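Local coordinates for hypothetical protein BT_3535 (Bacteroides thetaiotaomicron VPI-5482, PDB 3KNY) that is of unknown function, a two-domain protein that is probably a lipoprotein in its natural full-length form, at residues W46-N56 / I88-I97; K186-T196 / V208-P218. All coordinates share one frame; numbering follows the deposited sequence.

Overall arrangement
Interactions 1 and 2 lie side by side in one mixed beta sheet, their centres about 13 Å apart, and follow one another along the chain. Interaction 1 pairs strand 53-55 with strand 93-97, the two strands of a beta-alpha-beta unit whose helix is 66-84. Interaction 2 is the C-terminal hairpin of strands 188-201 and 204-217. The two meet where strand 93-97 runs parallel to strand 204-217: the chains of F94 and F215 are joined through their backbones, I97 packs on I217, and E92 forms a salt bridge with K186. The sheet thus continues from the early alpha/beta part of the chain into its all-beta end.

Interaction 1: W46-N56 / I88-I97; sequences WRTMSSRYEIN and INKYEGFLNI
With its first torsion at -61° and a bend at chi2 (-74°), the R52 side chain reaches out to the 88-90 loop, which carries NE to the carbonyl of I88. That N-H gives a bond of 2.6 Å from R52 NE to I88 O, a little bent and tilted from the guanidinium plane, while N89 O lies over one face of the group. E92 is bent at chi2 as well (-83°) and runs alongside Y53, pointing the same way. Its CB sits over the tyrosine face, a CH-pi contact 3.8 Å from the ring centroid, and the carboxylate stands almost upright to the ring plane. E92 OE1 comes to 2.9 Å from Y53 OH, but its stronger partner is K186, in a salt bridge.

On the other face of the sheet E54 reaches out extended beyond CG and crosses Y91 at about a right angle. Y91 OH donates to E54 OE1 at 2.7 Å, arriving from above the carboxylate plane, and the other oxygen, OE2, is taken by the backbone N of M15. Both carboxylate oxygens are therefore held, which should fix the rotation of the group.

Between these side chains the backbones pair in parallel. E54 N bonds to G93 O, L95 N to E54 O, and N56 N to L95 O. L95 turns into the core beside Y53 and I55, its CD2 lying 3.8 Å from CE of selenomethionine M49, and I97 CD1 meets the edge of the W46 ring at CH2. With helix 66-84 covering M49 and I97, this is the parallel strand pair of a beta-alpha-beta crossover.

Interaction 2: K186-T196 / V208-P218; sequences KKLIAASCSGT and VTVQKTGFMIP
Two hydroxyls meet across the strands at S192 and T213, a non-hydrogen-bonded pair of an antiparallel hairpin: S192 OG and T213 OG1 are 2.6 Å apart and share a hydrogen bond in which either may be the donor. Both oxygens stand beside their own backbone N (chi1 -71° and -63°), which leans them toward each other.

Eight backbone bonds run from I189 and M216 down to G195 and V210, where the chain turns a corner at G195. A191 N to G214 O is 2.9 Å and K212 N to C193 O 3.2 Å.

The side chains then sort by face. Beyond the two hydroxyls, A190 CB comes up to F215 CE2 at 3.7 Å, and L188 crosses that phenylalanine at about a right angle, its CD1 3.6 Å from CD2 of the ring. On the face of I189, A191 and C193 the contacts are mostly apolar: CE of selenomethionine M216, brought round by a bend at chi3 (-84°), touches both I189 CG2 (3.6 Å) and A191 CB (3.8 Å), and C193 SG rests on V210 CG1.

At the chain end, P218 slides past I189, and its carboxylate is held by K126, Y147 and R68. Strand 177-183 flanks strand 188-201, strands 7-10 and 93-97 line up beside strand 204-217, and strand 124-134 packs against C193, V210 and M216.

Interaction 1: W46-N56 / I88-I97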
loop_
_atom_site.group_PDB
_atom_site.type_symbol
_atom_site.label_atom_id
_atom_site.label_comp_id
_atom_site.label_asym_id
_atom_site.label_seq_id
_atom_site.Cartn_x
_atom_site.Cartn_y
_atom_site.Cartn_z
ATOM N N TRP A 46 -8.917 -6.232 11.575
ATOM C CA TRP A 46 -7.838 -6.627 10.687
ATOM C C TRP A 46 -8.127 -7.935 9.940
ATOM O O TRP A 46 -7.887 -8.025 8.737
ATOM C CB TRP A 46 -6.525 -6.707 11.448
ATOM C CG TRP A 46 -6.075 -5.350 11.893
ATOM C CD1 TRP A 46 -5.907 -4.923 13.173
ATOM C CD2 TRP A 46 -5.800 -4.226 11.056
ATOM N NE1 TRP A 46 -5.522 -3.607 13.187
ATOM C CE2 TRP A 46 -5.447 -3.152 11.902
ATOM C CE3 TRP A 46 -5.814 -4.019 9.670
ATOM C CZ2 TRP A 46 -5.094 -1.889 11.411
ATOM C CZ3 TRP A 46 -5.470 -2.761 9.182
ATOM C CH2 TRP A 46 -5.110 -1.714 10.048
ATOM N N ARG A 47 -8.647 -8.947 10.627
ATOM C CA ARG A 47 -9.026 -10.169 9.920
ATOM C C ARG A 47 -9.981 -9.845 8.761
ATOM O O ARG A 47 -9.781 -10.341 7.655
ATOM C CB ARG A 47 -9.671 -11.214 10.845
ATOM C CG ARG A 47 -10.002 -12.538 10.104
ATOM C CD ARG A 47 -11.062 -13.370 10.798
ATOM N NE ARG A 47 -10.756 -13.492 12.211
ATOM C CZ ARG A 47 -9.783 -14.250 12.707
ATOM N NH1 ARG A 47 -9.007 -14.981 11.903
ATOM N NH2 ARG A 47 -9.583 -14.276 14.022
ATOM N N THR A 48 -11.014 -9.039 9.020
ATOM C CA THR A 48 -11.974 -8.642 7.967
ATOM C C THR A 48 -11.261 -7.909 6.815
ATOM O O THR A 48 -11.492 -8.152 5.629
ATOM C CB THR A 48 -13.072 -7.700 8.527
ATOM O OG1 THR A 48 -13.909 -8.425 9.426
ATOM C CG2 THR A 48 -13.926 -7.081 7.384
HETATM N N MSE A 49 -10.383 -7.012 7.229
HETATM C CA MSE A 49 -9.639 -6.133 6.362
HETATM C C MSE A 49 -8.696 -6.963 5.491
HETATM O O MSE A 49 -8.546 -6.694 4.303
HETATM C CB MSE A 49 -8.868 -5.156 7.263
HETATM C CG MSE A 49 -8.681 -3.809 6.702
HETATM SE SE MSE A 49 -10.270 -2.692 6.509
HETATM C CE MSE A 49 -9.171 -1.418 5.518
ATOM N N SER A 50 -8.108 -8.013 6.070
ATOM C CA SER A 50 -7.144 -8.852 5.343
ATOM C C SER A 50 -7.819 -9.713 4.278
ATOM O O SER A 50 -7.141 -10.387 3.508
ATOM C CB SER A 50 -6.347 -9.758 6.300
ATOM O OG SER A 50 -7.100 -10.912 6.658
ATOM N N SER A 51 -9.149 -9.710 4.246
ATOM C CA SER A 51 -9.875 -10.457 3.224
ATOM C C SER A 51 -9.961 -9.664 1.922
ATOM O O SER A 51 -10.422 -10.191 0.917
ATOM C CB SER A 51 -11.284 -10.760 3.694
ATOM O OG SER A 51 -12.092 -9.603 3.631
ATOM N N ARG A 52 -9.572 -8.388 1.962
ATOM C CA ARG A 52 -9.637 -7.508 0.773
ATOM C C ARG A 52 -8.355 -6.756 0.479
ATOM O O ARG A 52 -8.184 -6.287 -0.646
ATOM C CB ARG A 52 -10.733 -6.457 0.939
ATOM C CG ARG A 52 -12.107 -7.025 1.104
ATOM C CD ARG A 52 -12.628 -7.562 -0.201
ATOM N NE ARG A 52 -13.997 -7.997 -0.013
ATOM C CZ ARG A 52 -14.340 -9.164 0.511
ATOM N NH1 ARG A 52 -13.406 -10.042 0.866
ATOM N NH2 ARG A 52 -15.632 -9.452 0.671
ATOM N N TYR A 53 -7.485 -6.615 1.476
ATOM C CA TYR A 53 -6.266 -5.823 1.347
ATOM C C TYR A 53 -5.071 -6.650 1.786
ATOM O O TYR A 53 -5.176 -7.468 2.711
ATOM C CB TYR A 53 -6.318 -4.582 2.244
ATOM C CG TYR A 53 -7.393 -3.589 1.919
ATOM C CD1 TYR A 53 -8.682 -3.719 2.443
ATOM C CD2 TYR A 53 -7.117 -2.488 1.095
ATOM C CE1 TYR A 53 -9.679 -2.779 2.138
ATOM C CE2 TYR A 53 -8.100 -1.552 0.783
ATOM C CZ TYR A 53 -9.373 -1.695 1.303
ATOM O OH TYR A 53 -10.322 -0.760 0.984
ATOM N N GLU A 54 -3.941 -6.436 1.132
ATOM C CA GLU A 54 -2.717 -7.057 1.554
ATOM C C GLU A 54 -2.008 -5.973 2.314
ATOM O O GLU A 54 -1.606 -4.973 1.731
ATOM C CB GLU A 54 -1.943 -7.598 0.369
ATOM C CG GLU A 54 -2.632 -8.852 -0.190
ATOM C CD GLU A 54 -2.076 -9.328 -1.516
ATOM O OE1 GLU A 54 -1.724 -8.460 -2.372
ATOM O OE2 GLU A 54 -2.026 -10.571 -1.702
ATOM N N ILE A 55 -1.880 -6.186 3.627
ATOM C CA ILE A 55 -1.591 -5.130 4.593
ATOM C C ILE A 55 -0.147 -5.139 5.112
ATOM O O ILE A 55 0.417 -6.172 5.435
ATOM C CB ILE A 55 -2.575 -5.246 5.795
ATOM C CG1 ILE A 55 -4.029 -5.257 5.300
ATOM C CG2 ILE A 55 -2.376 -4.115 6.777
ATOM C CD1 ILE A 55 -5.116 -5.488 6.387
ATOM N N ASN A 56 0.449 -3.963 5.177
ATOM C CA ASN A 56 1.748 -3.795 5.802
ATOM C C ASN A 56 1.496 -3.304 7.222
ATOM O O ASN A 56 0.945 -2.226 7.410
ATOM C CB ASN A 56 2.617 -2.797 5.036
ATOM C CG ASN A 56 3.931 -2.534 5.729
ATOM O OD1 ASN A 56 4.010 -2.609 6.942
ATOM N ND2 ASN A 56 4.966 -2.221 4.968
ATOM N N ILE A 88 -17.518 -3.485 -0.609
ATOM C CA ILE A 88 -16.138 -3.718 -1.048
ATOM C C ILE A 88 -16.024 -5.235 -1.084
ATOM O O ILE A 88 -15.520 -5.863 -0.152
ATOM C CB ILE A 88 -15.096 -3.122 -0.083
ATOM C CG1 ILE A 88 -15.259 -1.607 -0.009
ATOM C CG2 ILE A 88 -13.672 -3.498 -0.524
ATOM C CD1 ILE A 88 -14.635 -0.970 1.211
ATOM N N ASN A 89 -16.551 -5.812 -2.159
ATOM C CA ASN A 89 -16.634 -7.260 -2.342
ATOM C C ASN A 89 -15.437 -7.928 -3.087
ATOM O O ASN A 89 -15.402 -9.149 -3.211
ATOM C CB ASN A 89 -17.951 -7.579 -3.055
ATOM C CG ASN A 89 -18.004 -7.001 -4.469
ATOM O OD1 ASN A 89 -17.278 -6.064 -4.795
ATOM N ND2 ASN A 89 -18.852 -7.571 -5.320
ATOM N N LYS A 90 -14.469 -7.144 -3.562
ATOM C CA LYS A 90 -13.321 -7.667 -4.336
ATOM C C LYS A 90 -11.963 -7.247 -3.790
ATOM O O LYS A 90 -11.842 -6.257 -3.080
ATOM C CB LYS A 90 -13.367 -7.141 -5.774
ATOM C CG LYS A 90 -14.394 -7.775 -6.676
ATOM C CD LYS A 90 -14.411 -7.091 -8.066
ATOM C CE LYS A 90 -15.346 -5.863 -8.112
ATOM N NZ LYS A 90 -16.809 -6.205 -7.949
ATOM N N TYR A 91 -10.927 -7.978 -4.182
ATOM C CA TYR A 91 -9.555 -7.611 -3.852
ATOM C C TYR A 91 -9.306 -6.168 -4.246
ATOM O O TYR A 91 -9.571 -5.807 -5.374
ATOM C CB TYR A 91 -8.566 -8.468 -4.622
ATOM C CG TYR A 91 -7.130 -8.033 -4.417
ATOM C CD1 TYR A 91 -6.476 -8.275 -3.217
ATOM C CD2 TYR A 91 -6.439 -7.363 -5.410
ATOM C CE1 TYR A 91 -5.182 -7.873 -3.028
ATOM C CE2 TYR A 91 -5.142 -6.951 -5.227
ATOM C CZ TYR A 91 -4.505 -7.223 -4.042
ATOM O OH TYR A 91 -3.201 -6.812 -3.856
ATOM N N GLU A 92 -8.772 -5.378 -3.318
ATOM C CA GLU A 92 -8.562 -3.928 -3.481
ATOM C C GLU A 92 -7.141 -3.586 -3.928
ATOM O O GLU A 92 -6.945 -2.864 -4.901
ATOM C CB GLU A 92 -8.792 -3.227 -2.131
ATOM C CG GLU A 92 -10.236 -3.031 -1.776
ATOM C CD GLU A 92 -10.803 -1.803 -2.424
ATOM O OE1 GLU A 92 -10.624 -0.677 -1.881
ATOM O OE2 GLU A 92 -11.420 -1.983 -3.488
ATOM N N GLY A 93 -6.167 -4.077 -3.163
ATOM C CA GLY A 93 -4.756 -3.846 -3.418
ATOM C C GLY A 93 -3.977 -3.875 -2.115
ATOM O O GLY A 93 -4.413 -4.473 -1.140
ATOM N N PHE A 94 -2.836 -3.207 -2.092
ATOM C CA PHE A 94 -2.028 -3.098 -0.887
ATOM C C PHE A 94 -2.555 -2.008 0.049
ATOM O O PHE A 94 -3.348 -1.165 -0.390
ATOM C CB PHE A 94 -0.603 -2.809 -1.271
ATOM C CG PHE A 94 -0.025 -3.828 -2.198
ATOM C CD1 PHE A 94 0.241 -5.108 -1.749
ATOM C CD2 PHE A 94 0.241 -3.515 -3.530
ATOM C CE1 PHE A 94 0.777 -6.068 -2.590
ATOM C CE2 PHE A 94 0.793 -4.475 -4.395
ATOM C CZ PHE A 94 1.061 -5.760 -3.914
ATOM N N LEU A 95 -2.156 -2.069 1.333
ATOM C CA LEU A 95 -2.513 -1.059 2.342
ATOM C C LEU A 95 -1.328 -0.756 3.267
ATOM O O LEU A 95 -0.679 -1.675 3.740
ATOM C CB LEU A 95 -3.704 -1.526 3.175
ATOM C CG LEU A 95 -4.296 -0.546 4.198
ATOM C CD1 LEU A 95 -4.893 0.641 3.476
ATOM C CD2 LEU A 95 -5.352 -1.240 5.101
ATOM N N ASN A 96 -1.031 0.530 3.466
ATOM C CA ASN A 96 -0.041 1.027 4.437
ATOM C C ASN A 96 -0.758 1.939 5.371
ATOM O O ASN A 96 -1.737 2.584 4.987
ATOM C CB ASN A 96 0.996 1.950 3.827
ATOM C CG ASN A 96 1.958 1.245 2.969
ATOM O OD1 ASN A 96 2.220 0.063 3.132
ATOM N ND2 ASN A 96 2.507 1.964 2.031
ATOM N N ILE A 97 -0.229 2.037 6.585
ATOM C CA ILE A 97 -0.748 2.923 7.591
ATOM C C ILE A 97 0.368 3.928 7.819
ATOM O O ILE A 97 1.470 3.553 8.245
ATOM C CB ILE A 97 -1.067 2.151 8.862
ATOM C CG1 ILE A 97 -1.740 0.801 8.514
ATOM C CG2 ILE A 97 -1.906 3.019 9.808
ATOM C CD1 ILE A 97 -3.044 0.908 7.843
#

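Interaction 2: K186-T196 / V208-P218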
loop_
_atom_site.group_PDB
_atom_site.type_symbol
_atom_site.label_atom_id
_atom_site.label_comp_id
_atom_site.label_asym_id
_atom_site.label_seq_id
_atom_site.Cartn_x
_atom_site.Cartn_y
_atom_site.Cartn_z
ATOM N N LYS A 186 -14.018 5.659 1.658
ATOM C CA LYS A 186 -13.096 4.756 2.338
ATOM C C LYS A 186 -12.124 5.522 3.218
ATOM O O LYS A 186 -11.520 4.939 4.109
ATOM C CB LYS A 186 -12.295 3.949 1.322
ATOM C CG LYS A 186 -13.133 3.202 0.296
ATOM C CD LYS A 186 -12.252 2.291 -0.497
ATOM C CE LYS A 186 -12.925 1.710 -1.708
ATOM N NZ LYS A 186 -11.867 1.342 -2.668
ATOM N N LYS A 187 -11.972 6.823 2.955
ATOM C CA LYS A 187 -11.046 7.693 3.692
ATOM C C LYS A 187 -9.602 7.201 3.547
ATOM O O LYS A 187 -8.837 7.198 4.507
ATOM C CB LYS A 187 -11.473 7.819 5.159
ATOM C CG LYS A 187 -12.929 8.329 5.321
ATOM C CD LYS A 187 -13.465 8.241 6.777
ATOM C CE LYS A 187 -15.000 8.254 6.818
ATOM N NZ LYS A 187 -15.571 9.119 5.722
ATOM N N LEU A 188 -9.255 6.784 2.325
ATOM C CA LEU A 188 -7.908 6.318 1.972
ATOM C C LEU A 188 -7.320 7.146 0.829
ATOM O O LEU A 188 -8.061 7.716 0.027
ATOM C CB LEU A 188 -7.969 4.860 1.500
ATOM C CG LEU A 188 -8.443 3.795 2.480
ATOM C CD1 LEU A 188 -8.531 2.445 1.755
ATOM C CD2 LEU A 188 -7.498 3.722 3.662
ATOM N N ILE A 189 -5.990 7.188 0.747
ATOM C CA ILE A 189 -5.295 7.697 -0.433
ATOM C C ILE A 189 -5.029 6.488 -1.306
ATOM O O ILE A 189 -4.595 5.496 -0.790
ATOM C CB ILE A 189 -3.969 8.370 -0.056
ATOM C CG1 ILE A 189 -4.231 9.608 0.821
ATOM C CG2 ILE A 189 -3.197 8.800 -1.283
ATOM C CD1 ILE A 189 -2.968 10.219 1.449
ATOM N N ALA A 190 -5.350 6.564 -2.609
ATOM C CA ALA A 190 -5.123 5.480 -3.597
ATOM C C ALA A 190 -4.080 5.948 -4.562
ATOM O O ALA A 190 -4.246 7.003 -5.142
ATOM C CB ALA A 190 -6.382 5.161 -4.390
ATOM N N ALA A 191 -3.013 5.171 -4.730
ATOM C CA ALA A 191 -1.949 5.473 -5.689
ATOM C C ALA A 191 -1.889 4.278 -6.644
ATOM O O ALA A 191 -1.880 3.121 -6.196
ATOM C CB ALA A 191 -0.583 5.677 -4.971
ATOM N N SER A 192 -1.873 4.543 -7.951
ATOM C CA SER A 192 -1.874 3.468 -8.929
ATOM C C SER A 192 -0.841 3.702 -9.970
ATOM O O SER A 192 -0.444 4.835 -10.210
ATOM C CB SER A 192 -3.221 3.372 -9.640
ATOM O OG SER A 192 -4.207 2.886 -8.757
ATOM N N CYS A 193 -0.432 2.623 -10.624
ATOM C CA CYS A 193 0.384 2.771 -11.780
ATOM C C CYS A 193 -0.107 1.842 -12.866
ATOM O O CYS A 193 -0.777 0.836 -12.594
ATOM C CB CYS A 193 1.824 2.510 -11.442
ATOM S SG CYS A 193 2.184 0.785 -11.202
ATOM N N SER A 194 0.189 2.241 -14.093
ATOM C CA SER A 194 -0.099 1.462 -15.254
ATOM C C SER A 194 0.932 1.840 -16.314
ATOM O O SER A 194 0.861 2.909 -16.881
ATOM C CB SER A 194 -1.502 1.767 -15.739
ATOM O OG SER A 194 -1.790 0.980 -16.881
ATOM N N GLY A 195 1.899 0.971 -16.537
ATOM C CA GLY A 195 3.056 1.292 -17.362
ATOM C C GLY A 195 4.013 0.109 -17.532
ATOM O O GLY A 195 3.653 -1.042 -17.267
ATOM N N THR A 196 5.227 0.394 -17.985
ATOM C CA THR A 196 6.204 -0.623 -18.277
ATOM C C THR A 196 7.449 -0.368 -17.473
ATOM O O THR A 196 7.998 0.731 -17.489
ATOM C CB THR A 196 6.519 -0.681 -19.781
ATOM O OG1 THR A 196 5.327 -1.055 -20.462
ATOM C CG2 THR A 196 7.551 -1.778 -20.108
ATOM N N VAL A 208 8.347 -5.420 -17.983
ATOM C CA VAL A 208 7.162 -5.899 -17.293
ATOM C C VAL A 208 6.111 -4.807 -17.339
ATOM O O VAL A 208 6.396 -3.661 -16.994
ATOM C CB VAL A 208 7.465 -6.254 -15.810
ATOM C CG1 VAL A 208 6.263 -6.902 -15.150
ATOM C CG2 VAL A 208 8.647 -7.167 -15.743
ATOM N N THR A 209 4.911 -5.160 -17.791
ATOM C CA THR A 209 3.785 -4.246 -17.779
ATOM C C THR A 209 3.217 -4.424 -16.407
ATOM O O THR A 209 2.988 -5.550 -16.000
ATOM C CB THR A 209 2.763 -4.565 -18.878
ATOM O OG1 THR A 209 3.398 -4.371 -20.137
ATOM C CG2 THR A 209 1.598 -3.612 -18.828
ATOM N N VAL A 210 3.068 -3.323 -15.675
ATOM C CA VAL A 210 2.628 -3.361 -14.292
ATOM C C VAL A 210 1.395 -2.497 -14.057
ATOM O O VAL A 210 1.399 -1.313 -14.340
ATOM C CB VAL A 210 3.714 -2.873 -13.361
ATOM C CG1 VAL A 210 3.204 -2.885 -11.913
ATOM C CG2 VAL A 210 4.985 -3.737 -13.535
ATOM N N GLN A 211 0.335 -3.097 -13.533
ATOM C CA GLN A 211 -0.869 -2.356 -13.186
ATOM C C GLN A 211 -1.197 -2.700 -11.736
ATOM O O GLN A 211 -1.668 -3.805 -11.471
ATOM C CB GLN A 211 -2.012 -2.746 -14.103
ATOM C CG GLN A 211 -1.793 -2.401 -15.539
ATOM C CD GLN A 211 -2.908 -2.930 -16.437
ATOM O OE1 GLN A 211 -2.933 -4.073 -16.807
ATOM N NE2 GLN A 211 -3.813 -2.084 -16.776
ATOM N N LYS A 212 -0.945 -1.770 -10.808
ATOM C CA LYS A 212 -1.145 -2.009 -9.376
ATOM C C LYS A 212 -1.713 -0.820 -8.627
ATOM O O LYS A 212 -1.582 0.304 -9.079
ATOM C CB LYS A 212 0.191 -2.412 -8.719
ATOM C CG LYS A 212 0.737 -3.700 -9.268
ATOM C CD LYS A 212 0.983 -4.736 -8.222
ATOM C CE LYS A 212 0.426 -6.039 -8.657
ATOM N NZ LYS A 212 0.609 -7.105 -7.671
ATOM N N THR A 213 -2.324 -1.080 -7.472
ATOM C CA THR A 213 -2.887 -0.027 -6.640
ATOM C C THR A 213 -2.544 -0.273 -5.172
ATOM O O THR A 213 -2.681 -1.368 -4.660
ATOM C CB THR A 213 -4.410 0.083 -6.812
ATOM O OG1 THR A 213 -4.714 0.440 -8.168
ATOM C CG2 THR A 213 -5.008 1.147 -5.901
ATOM N N GLY A 214 -2.064 0.764 -4.520
ATOM C CA GLY A 214 -1.781 0.728 -3.126
ATOM C C GLY A 214 -2.586 1.806 -2.423
ATOM O O GLY A 214 -2.760 2.921 -2.948
ATOM N N PHE A 215 -3.060 1.463 -1.226
ATOM C CA PHE A 215 -3.854 2.351 -0.405
ATOM C C PHE A 215 -3.084 2.772 0.830
ATOM O O PHE A 215 -2.231 2.049 1.330
ATOM C CB PHE A 215 -5.177 1.682 -0.022
ATOM C CG PHE A 215 -6.109 1.480 -1.192
ATOM C CD1 PHE A 215 -6.038 0.342 -1.957
ATOM C CD2 PHE A 215 -7.026 2.469 -1.550
ATOM C CE1 PHE A 215 -6.900 0.157 -3.049
ATOM C CE2 PHE A 215 -7.882 2.308 -2.631
ATOM C CZ PHE A 215 -7.812 1.137 -3.385
HETATM N N MSE A 216 -3.396 3.961 1.322
HETATM C CA MSE A 216 -2.705 4.512 2.463
HETATM C C MSE A 216 -3.702 5.146 3.442
HETATM O O MSE A 216 -4.549 5.956 3.039
HETATM C CB MSE A 216 -1.701 5.537 1.964
HETATM C CG MSE A 216 -0.563 4.918 1.224
HETATM SE SE MSE A 216 0.559 6.224 0.376
HETATM C CE MSE A 216 -0.405 6.534 -1.269
ATOM N N ILE A 217 -3.632 4.749 4.716
ATOM C CA ILE A 217 -4.399 5.453 5.741
ATOM C C ILE A 217 -3.627 6.743 5.996
ATOM O O ILE A 217 -2.512 6.700 6.524
ATOM C CB ILE A 217 -4.577 4.675 7.072
ATOM C CG1 ILE A 217 -5.375 3.385 6.848
ATOM C CG2 ILE A 217 -5.318 5.569 8.102
ATOM C CD1 ILE A 217 -5.869 2.702 8.143
ATOM N N PRO A 218 -4.204 7.887 5.608
ATOM C CA PRO A 218 -3.513 9.165 5.754
ATOM C C PRO A 218 -3.226 9.496 7.209
ATOM O O PRO A 218 -4.075 9.190 8.046
ATOM C CB PRO A 218 -4.502 10.187 5.186
ATOM C CG PRO A 218 -5.769 9.474 4.932
ATOM C CD PRO A 218 -5.611 8.031 5.218
ATOM O OXT PRO A 218 -2.186 10.063 7.565
#